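Local coordinates for protein phospholipase C-beta (PLC-beta) (Sepia officinalis, PDB 3QR0) that is a multidomain phospholipase C of the beta class, joining PH, EF-hand-like, TIM-barrel and C2 modules in one chain and carrying a bound calcium ion, at residues L225-E230 with I657-F661; K665-V671 with N695-Y701. One frame throughout, in Å; residues are numbered along the deposited sequence.

Interaction 1 (L225-E230 with I657-F661); sequences LLERSE and ISAQF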
ATOM      1  N   LEU A 225     -17.668  21.731 -15.424  1.00 35.40           N
ATOM      2  CA  LEU A 225     -17.367  20.537 -16.213  1.00 35.59           C
ATOM      3  C   LEU A 225     -18.217  19.339 -15.823  1.00 35.77           C
ATOM      4  O   LEU A 225     -18.923  18.776 -16.659  1.00 36.11           O
ATOM      5  CB  LEU A 225     -15.885  20.158 -16.094  1.00 34.92           C
ATOM      6  CG  LEU A 225     -15.455  18.922 -16.899  1.00 34.66           C
ATOM      7  CD1 LEU A 225     -15.800  19.099 -18.376  1.00 35.05           C
ATOM      8  CD2 LEU A 225     -13.969  18.647 -16.722  1.00 33.75           C
ATOM      9  N   LEU A 226     -18.131  18.931 -14.559  1.00 35.72           N
ATOM     10  CA  LEU A 226     -18.831  17.729 -14.113  1.00 36.12           C
ATOM     11  C   LEU A 226     -20.257  18.060 -13.711  1.00 37.11           C
ATOM     12  O   LEU A 226     -20.523  19.127 -13.160  1.00 37.67           O
ATOM     13  CB  LEU A 226     -18.102  17.043 -12.951  1.00 35.15           C
ATOM     14  CG  LEU A 226     -16.803  16.340 -13.345  1.00 35.07           C
ATOM     15  CD1 LEU A 226     -15.705  17.359 -13.538  1.00 35.98           C
ATOM     16  CD2 LEU A 226     -16.396  15.297 -12.318  1.00 34.55           C
ATOM     17  N   GLU A 227     -21.167  17.137 -14.018  1.00 37.86           N
ATOM     18  CA  GLU A 227     -22.546  17.202 -13.549  1.00 38.63           C
ATOM     19  C   GLU A 227     -22.660  16.324 -12.305  1.00 37.52           C
ATOM     20  O   GLU A 227     -22.959  15.128 -12.389  1.00 37.64           O
ATOM     21  CB  GLU A 227     -23.518  16.742 -14.645  1.00 39.72           C
ATOM     22  CG  GLU A 227     -23.816  17.828 -15.678  1.00 42.41           C
ATOM     23  CD  GLU A 227     -24.463  17.300 -16.956  1.00 45.84           C
ATOM     24  OE1 GLU A 227     -24.440  16.069 -17.196  1.00 47.61           O
ATOM     25  OE2 GLU A 227     -24.992  18.128 -17.730  1.00 47.90           O
ATOM     26  N   ARG A 228     -22.389  16.926 -11.151  1.00 36.38           N
ATOM     27  CA  ARG A 228     -22.505  16.237  -9.875  1.00 35.28           C
ATOM     28  C   ARG A 228     -23.966  16.340  -9.405  1.00 35.75           C
ATOM     29  O   ARG A 228     -24.273  16.997  -8.406  1.00 35.50           O
ATOM     30  CB  ARG A 228     -21.530  16.845  -8.865  1.00 34.51           C
ATOM     31  CG  ARG A 228     -20.055  16.808  -9.310  1.00 33.36           C
ATOM     32  CD  ARG A 228     -19.523  15.381  -9.451  1.00 31.63           C
ATOM     33  NE  ARG A 228     -19.757  14.613  -8.231  1.00 29.94           N
ATOM     34  CZ  ARG A 228     -18.945  14.577  -7.176  1.00 28.86           C
ATOM     35  NH1 ARG A 228     -17.791  15.243  -7.168  1.00 28.22           N
ATOM     36  NH2 ARG A 228     -19.294  13.855  -6.119  1.00 28.24           N
ATOM     37  N   SER A 229     -24.846  15.665 -10.145  1.00 35.86           N
ATOM     38  CA  SER A 229     -26.300  15.718  -9.952  1.00 36.61           C
ATOM     39  C   SER A 229     -26.747  15.409  -8.536  1.00 36.02           C
ATOM     40  O   SER A 229     -27.748  15.953  -8.069  1.00 36.84           O
ATOM     41  CB  SER A 229     -26.987  14.715 -10.886  1.00 36.95           C
ATOM     42  OG  SER A 229     -26.753  15.039 -12.239  1.00 38.10           O
ATOM     43  N   GLU A 230     -26.015  14.511  -7.881  1.00 34.71           N
ATOM     44  CA  GLU A 230     -26.332  14.063  -6.531  1.00 34.19           C
ATOM     45  C   GLU A 230     -26.316  15.174  -5.477  1.00 34.15           C
ATOM     46  O   GLU A 230     -26.966  15.053  -4.440  1.00 33.98           O
ATOM     47  CB  GLU A 230     -25.362  12.950  -6.099  1.00 33.34           C
ATOM     48  CG  GLU A 230     -23.875  13.372  -5.947  1.00 32.47           C
ATOM     49  CD  GLU A 230     -23.054  13.202  -7.219  1.00 32.46           C
ATOM     50  OE1 GLU A 230     -23.629  13.283  -8.324  1.00 32.65           O
ATOM     51  OE2 GLU A 230     -21.822  12.990  -7.114  1.00 31.41           O
ATOM     52  N   ILE A 657     -22.640   6.138  -5.034  1.00 25.86           N
ATOM     53  CA  ILE A 657     -23.437   7.209  -5.632  1.00 26.27           C
ATOM     54  C   ILE A 657     -22.941   7.555  -7.031  1.00 26.12           C
ATOM     55  O   ILE A 657     -23.708   7.519  -7.995  1.00 26.64           O
ATOM     56  CB  ILE A 657     -23.430   8.468  -4.735  1.00 26.48           C
ATOM     57  CG1 ILE A 657     -24.094   8.157  -3.387  1.00 26.99           C
ATOM     58  CG2 ILE A 657     -24.169   9.616  -5.398  1.00 27.15           C
ATOM     59  CD1 ILE A 657     -23.873   9.227  -2.343  1.00 26.61           C
ATOM     60  N   SER A 658     -21.656   7.878  -7.140  1.00 25.32           N
ATOM     61  CA  SER A 658     -21.082   8.285  -8.412  1.00 25.50           C
ATOM     62  C   SER A 658     -19.574   8.064  -8.440  1.00 24.52           C
ATOM     63  O   SER A 658     -18.982   7.642  -7.451  1.00 23.51           O
ATOM     64  CB  SER A 658     -21.395   9.759  -8.674  1.00 26.01           C
ATOM     65  OG  SER A 658     -20.733  10.594  -7.741  1.00 25.97           O
ATOM     66  N   ALA A 659     -18.970   8.337  -9.589  1.00 24.62           N
ATOM     67  CA  ALA A 659     -17.517   8.317  -9.728  1.00 24.40           C
ATOM     68  C   ALA A 659     -17.070   9.454 -10.627  1.00 24.86           C
ATOM     69  O   ALA A 659     -17.849   9.952 -11.435  1.00 25.57           O
ATOM     70  CB  ALA A 659     -17.042   6.980 -10.281  1.00 23.82           C
ATOM     71  N   GLN A 660     -15.818   9.872 -10.460  1.00 25.05           N
ATOM     72  CA  GLN A 660     -15.243  10.954 -11.245  1.00 25.65           C
ATOM     73  C   GLN A 660     -13.926  10.527 -11.876  1.00 25.74           C
ATOM     74  O   GLN A 660     -13.110   9.868 -11.233  1.00 24.91           O
ATOM     75  CB  GLN A 660     -14.997  12.188 -10.376  1.00 25.77           C
ATOM     76  CG  GLN A 660     -16.257  12.757  -9.716  1.00 26.53           C
ATOM     77  CD  GLN A 660     -16.667  12.000  -8.473  1.00 26.51           C
ATOM     78  OE1 GLN A 660     -15.841  11.730  -7.594  1.00 27.83           O
ATOM     79  NE2 GLN A 660     -17.949  11.644  -8.388  1.00 27.15           N
ATOM     80  N   PHE A 661     -13.738  10.914 -13.135  1.00 26.54           N
ATOM     81  CA  PHE A 661     -12.458  10.788 -13.827  1.00 27.14           C
ATOM     82  C   PHE A 661     -11.903   9.376 -13.801  1.00 27.08           C
ATOM     83  O   PHE A 661     -10.731   9.170 -13.504  1.00 26.31           O
ATOM     84  CB  PHE A 661     -11.438  11.762 -13.238  1.00 26.99           C
ATOM     85  CG  PHE A 661     -11.881  13.188 -13.271  1.00 28.29           C
ATOM     86  CD1 PHE A 661     -12.023  13.850 -14.478  1.00 30.94           C
ATOM     87  CD2 PHE A 661     -12.151  13.872 -12.096  1.00 29.88           C
ATOM     88  CE1 PHE A 661     -12.431  15.174 -14.516  1.00 31.51           C
ATOM     89  CE2 PHE A 661     -12.550  15.192 -12.127  1.00 30.81           C
ATOM     90  CZ  PHE A 661     -12.695  15.844 -13.338  1.00 30.96           C
TER

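Interaction 2 (K665-V671 with N695-Y701); sequences KQISSYV and NGMDPYY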
ATOM      1  N   LYS A 665     -10.981   8.032 -21.728  1.00 38.34           N
ATOM      2  CA  LYS A 665     -11.893   7.676 -22.820  1.00 39.08           C
ATOM      3  C   LYS A 665     -13.273   7.327 -22.265  1.00 38.82           C
ATOM      4  O   LYS A 665     -13.438   7.152 -21.058  1.00 38.16           O
ATOM      5  CB  LYS A 665     -11.329   6.515 -23.653  1.00 39.46           C
ATOM      6  CG  LYS A 665     -10.855   5.307 -22.843  1.00 40.21           C
ATOM      7  CD  LYS A 665     -10.367   4.176 -23.746  1.00 42.42           C
ATOM      8  CE  LYS A 665      -9.969   2.940 -22.936  1.00 43.08           C
ATOM      9  NZ  LYS A 665      -9.960   1.697 -23.772  1.00 44.62           N
ATOM     10  N   GLN A 666     -14.263   7.245 -23.151  1.00 39.16           N
ATOM     11  CA  GLN A 666     -15.633   6.918 -22.749  1.00 39.15           C
ATOM     12  C   GLN A 666     -15.772   5.423 -22.497  1.00 38.02           C
ATOM     13  O   GLN A 666     -16.029   4.657 -23.428  1.00 39.25           O
ATOM     14  CB  GLN A 666     -16.653   7.364 -23.808  1.00 40.33           C
ATOM     15  CG  GLN A 666     -17.057   8.825 -23.702  1.00 41.70           C
ATOM     16  CD  GLN A 666     -18.216   9.190 -24.612  1.00 44.02           C
ATOM     17  OE1 GLN A 666     -18.519   8.482 -25.574  1.00 46.21           O
ATOM     18  NE2 GLN A 666     -18.874  10.301 -24.307  1.00 45.73           N
ATOM     19  N   ILE A 667     -15.612   5.020 -21.239  1.00 35.81           N
ATOM     20  CA  ILE A 667     -15.760   3.619 -20.838  1.00 34.43           C
ATOM     21  C   ILE A 667     -17.128   3.359 -20.212  1.00 33.67           C
ATOM     22  O   ILE A 667     -17.835   4.291 -19.820  1.00 33.72           O
ATOM     23  CB  ILE A 667     -14.663   3.187 -19.827  1.00 33.46           C
ATOM     24  CG1 ILE A 667     -14.729   4.023 -18.542  1.00 32.92           C
ATOM     25  CG2 ILE A 667     -13.284   3.306 -20.458  1.00 32.88           C
ATOM     26  CD1 ILE A 667     -14.097   3.351 -17.346  1.00 31.98           C
ATOM     27  N   SER A 668     -17.494   2.084 -20.141  1.00 32.68           N
ATOM     28  CA  SER A 668     -18.643   1.637 -19.363  1.00 31.95           C
ATOM     29  C   SER A 668     -18.089   1.013 -18.085  1.00 30.57           C
ATOM     30  O   SER A 668     -17.121   0.256 -18.144  1.00 30.34           O
ATOM     31  CB  SER A 668     -19.461   0.616 -20.149  1.00 32.66           C
ATOM     32  OG  SER A 668     -19.916   1.173 -21.372  1.00 33.13           O
ATOM     33  N   SER A 669     -18.674   1.340 -16.938  1.00 29.36           N
ATOM     34  CA  SER A 669     -18.119   0.908 -15.653  1.00 27.85           C
ATOM     35  C   SER A 669     -19.161   0.411 -14.667  1.00 27.54           C
ATOM     36  O   SER A 669     -20.350   0.699 -14.793  1.00 27.64           O
ATOM     37  CB  SER A 669     -17.346   2.052 -15.002  1.00 27.33           C
ATOM     38  OG  SER A 669     -18.221   3.074 -14.558  1.00 27.00           O
ATOM     39  N   TYR A 670     -18.686  -0.346 -13.682  1.00 26.55           N
ATOM     40  CA  TYR A 670     -19.476  -0.693 -12.513  1.00 26.43           C
ATOM     41  C   TYR A 670     -18.584  -0.734 -11.277  1.00 25.23           C
ATOM     42  O   TYR A 670     -17.352  -0.729 -11.377  1.00 24.59           O
ATOM     43  CB  TYR A 670     -20.221  -2.025 -12.710  1.00 26.93           C
ATOM     44  CG  TYR A 670     -19.341  -3.238 -12.940  1.00 27.32           C
ATOM     45  CD1 TYR A 670     -18.745  -3.905 -11.872  1.00 27.60           C
ATOM     46  CD2 TYR A 670     -19.128  -3.738 -14.222  1.00 28.80           C
ATOM     47  CE1 TYR A 670     -17.945  -5.025 -12.074  1.00 27.45           C
ATOM     48  CE2 TYR A 670     -18.331  -4.865 -14.435  1.00 28.61           C
ATOM     49  CZ  TYR A 670     -17.743  -5.503 -13.357  1.00 28.60           C
ATOM     50  OH  TYR A 670     -16.942  -6.609 -13.553  1.00 28.18           O
ATOM     51  N   VAL A 671     -19.224  -0.764 -10.117  1.00 24.97           N
ATOM     52  CA  VAL A 671     -18.531  -0.749  -8.841  1.00 24.06           C
ATOM     53  C   VAL A 671     -18.998  -1.921  -7.994  1.00 24.35           C
ATOM     54  O   VAL A 671     -20.189  -2.257  -7.978  1.00 25.14           O
ATOM     55  CB  VAL A 671     -18.773   0.568  -8.088  1.00 23.86           C
ATOM     56  CG1 VAL A 671     -17.972   0.602  -6.770  1.00 22.61           C
ATOM     57  CG2 VAL A 671     -18.413   1.757  -8.982  1.00 23.43           C
ATOM     58  N   ASN A 695     -19.317   6.597 -20.234  1.00 33.83           N
ATOM     59  CA  ASN A 695     -19.015   7.755 -19.400  1.00 33.28           C
ATOM     60  C   ASN A 695     -17.849   7.424 -18.481  1.00 32.26           C
ATOM     61  O   ASN A 695     -18.006   6.693 -17.506  1.00 32.11           O
ATOM     62  CB  ASN A 695     -20.247   8.175 -18.592  1.00 33.28           C
ATOM     63  CG  ASN A 695     -20.076   9.529 -17.905  1.00 32.68           C
ATOM     64  OD1 ASN A 695     -18.980  10.098 -17.870  1.00 31.67           O
ATOM     65  ND2 ASN A 695     -21.168  10.045 -17.346  1.00 29.67           N
ATOM     66  N   GLY A 696     -16.675   7.948 -18.817  1.00 32.06           N
ATOM     67  CA  GLY A 696     -15.487   7.792 -17.992  1.00 31.24           C
ATOM     68  C   GLY A 696     -15.210   9.005 -17.122  1.00 31.04           C
ATOM     69  O   GLY A 696     -14.264   8.988 -16.335  1.00 30.45           O
ATOM     70  N   MET A 697     -16.033  10.048 -17.256  1.00 31.42           N
ATOM     71  CA  MET A 697     -15.770  11.340 -16.616  1.00 31.56           C
ATOM     72  C   MET A 697     -16.612  11.552 -15.358  1.00 30.57           C
ATOM     73  O   MET A 697     -16.085  11.961 -14.323  1.00 29.68           O
ATOM     74  CB  MET A 697     -16.006  12.480 -17.616  1.00 32.87           C
ATOM     75  CG  MET A 697     -15.631  13.872 -17.113  1.00 35.11           C
ATOM     76  SD  MET A 697     -15.615  15.113 -18.436  1.00 42.82           S
ATOM     77  CE  MET A 697     -14.032  14.761 -19.204  1.00 40.00           C
ATOM     78  N   ASP A 698     -17.911  11.284 -15.442  1.00 30.36           N
ATOM     79  CA  ASP A 698     -18.794  11.485 -14.295  1.00 29.93           C
ATOM     80  C   ASP A 698     -20.006  10.543 -14.269  1.00 29.98           C
ATOM     81  O   ASP A 698     -21.140  11.001 -14.227  1.00 30.51           O
ATOM     82  CB  ASP A 698     -19.226  12.961 -14.210  1.00 30.34           C
ATOM     83  CG  ASP A 698     -19.996  13.441 -15.438  1.00 31.42           C
ATOM     84  OD1 ASP A 698     -20.141  12.686 -16.420  1.00 31.76           O
ATOM     85  OD2 ASP A 698     -20.465  14.599 -15.414  1.00 32.52           O
ATOM     86  N   PRO A 699     -19.761   9.219 -14.266  1.00 29.48           N
ATOM     87  CA  PRO A 699     -20.871   8.262 -14.201  1.00 29.76           C
ATOM     88  C   PRO A 699     -21.665   8.407 -12.905  1.00 29.95           C
ATOM     89  O   PRO A 699     -21.070   8.581 -11.846  1.00 29.53           O
ATOM     90  CB  PRO A 699     -20.168   6.900 -14.253  1.00 29.23           C
ATOM     91  CG  PRO A 699     -18.775   7.166 -13.764  1.00 28.39           C
ATOM     92  CD  PRO A 699     -18.450   8.540 -14.267  1.00 28.68           C
ATOM     93  N   TYR A 700     -22.992   8.339 -12.995  1.00 30.88           N
ATOM     94  CA  TYR A 700     -23.864   8.504 -11.828  1.00 31.19           C
ATOM     95  C   TYR A 700     -24.636   7.212 -11.570  1.00 31.42           C
ATOM     96  O   TYR A 700     -25.657   6.955 -12.195  1.00 32.04           O
ATOM     97  CB  TYR A 700     -24.803   9.701 -12.052  1.00 32.00           C
ATOM     98  CG  TYR A 700     -25.766  10.030 -10.918  1.00 33.21           C
ATOM     99  CD1 TYR A 700     -25.371   9.957  -9.586  1.00 33.86           C
ATOM    100  CD2 TYR A 700     -27.067  10.456 -11.190  1.00 35.83           C
ATOM    101  CE1 TYR A 700     -26.255  10.271  -8.552  1.00 34.43           C
ATOM    102  CE2 TYR A 700     -27.957  10.775 -10.161  1.00 36.74           C
ATOM    103  CZ  TYR A 700     -27.536  10.685  -8.844  1.00 36.00           C
ATOM    104  OH  TYR A 700     -28.397  10.992  -7.820  1.00 37.30           O
ATOM    105  N   TYR A 701     -24.134   6.393 -10.648  1.00 31.18           N
ATOM    106  CA  TYR A 701     -24.698   5.059 -10.408  1.00 31.55           C
ATOM    107  C   TYR A 701     -26.000   5.145  -9.621  1.00 32.39           C
ATOM    108  O   TYR A 701     -26.970   4.462  -9.948  1.00 33.10           O
ATOM    109  CB  TYR A 701     -23.705   4.155  -9.664  1.00 30.70           C
ATOM    110  CG  TYR A 701     -22.339   4.094 -10.304  1.00 29.75           C
ATOM    111  CD1 TYR A 701     -22.096   3.285 -11.418  1.00 29.19           C
ATOM    112  CD2 TYR A 701     -21.293   4.857  -9.808  1.00 28.22           C
ATOM    113  CE1 TYR A 701     -20.835   3.239 -12.009  1.00 28.66           C
ATOM    114  CE2 TYR A 701     -20.035   4.817 -10.391  1.00 27.84           C
ATOM    115  CZ  TYR A 701     -19.811   4.011 -11.488  1.00 27.57           C
ATOM    116  OH  TYR A 701     -18.555   3.989 -12.054  1.00 26.15           O
TER
HETATM  117  O   HOH W   1     -19.172   4.545 -16.617  1.00 32.61           O

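Interaction 1 (L225-E230 with I657-F661)
The amide of Gln-660 lies flat over the guanidinium of Arg-228, an unusual stack that sets the NE2 donor of an amide over a guanidinium, with planes only 16° apart. This is an interdomain contact: the linker between two helices of the EF-hand-like region runs alongside the end of a C2-domain strand, roughly antiparallel to it. Gln-660 NE2 sits 3.3 Å from Arg-228 CZ, over the centre of the group. NE2 and the arginine nitrogens, all donors, do not bond to one another; Arg-228 NH1 bonds to Tyr-222 and NH2 to His-747, while the other end of the amide, Gln-660 OE1, accepts from Gln-151. The ring of Phe-764 adds a cation-pi contact to the arginine. Bends at chi2 and chi3 (-64° and -53°) fold Arg-228 back along its own linker, where NE and NH2 grip Glu-230 OE2 side-on in a salt bridge. Beyond the stack, Leu-226 places CD1 3.4 Å from Phe-661 CZ. At the other end Ile-657 CG2 packs on Glu-230 CB. Three donors thus converge on one buried carboxylate oxygen, which probably favours the charged glutamate; the third, Ser-658 OG, donates to Glu-230 OE2 over 2.7 Å, from above the carboxylate plane.

Interaction 2 (K665-V671 with N695-Y701)
Ser-669 and Tyr-701 join their hydroxyls, OG to OH, at 2.7 Å where a strand of the C2 beta-sandwich packs against the loop 695-701. Among the polar contacts, this is the one made between side chains of the two segments; either hydroxyl could be the donor. Ser-669 OG stands between its backbone N and carbonyl carbon (chi1 70°), which turns it to the tyrosine and also to a water, 2.7 Å from OG. That water donates to Asn-695 O, giving the serine a second link to the loop. A backbone bond runs alongside, from Asn-695 N to Ile-667 O at 2.8 Å.

The ring of Tyr-701 gathers the next set of contacts. Val-671 CG2 rests over one face, offset toward the rim and 3.6 Å from Tyr-701 CZ, a CH-pi contact, while Ser-669 O lies at the ring edge. Ile-656 and Ala-659 of strand 650-660 also touch this tyrosine, which therefore packs between strands of the two sheets. Nearer the start of the loop, Gly-696 CA lies 3.9 Å from Ile-667 CG1, and the absence of a side chain lets Lys-665 O come close.

Within the loop, the bonds are those of an Asx turn extended to an Asx motif. Asn-695 OD1 receives Met-697 N and Asp-698 N from the same face of its amide plane, the second almost straight at 174°. The other end of that amide is held too: Asn-695 ND2 donates to Asp-698 OD1 at 3.0 Å, with the carboxylate oxygen nearly in the amide plane.

In the fold
Read from the N terminus, the chain shows how one corner of the C2 domain, where a strand end meets a loop, can serve both its own fold and a neighbouring domain. Interaction 1 closes a very long loop: 426 residues, including the TIM-barrel domain, separate the linker 225-230 from the segment 657-661. Interaction 2 follows in series, neither nested nor crossed, and closes a short loop of 23 residues within the C2 domain. Their centres lie about 10 Å apart, and they touch directly. Phe-661 N probably bonds to Met-697 O, and Glu-227 N to Asp-698 OD2, so the loop 695-701 ties strand 650-660, strand 669-676 and the EF-hand-like region together; Arg-190 adds a salt bridge to Asp-698.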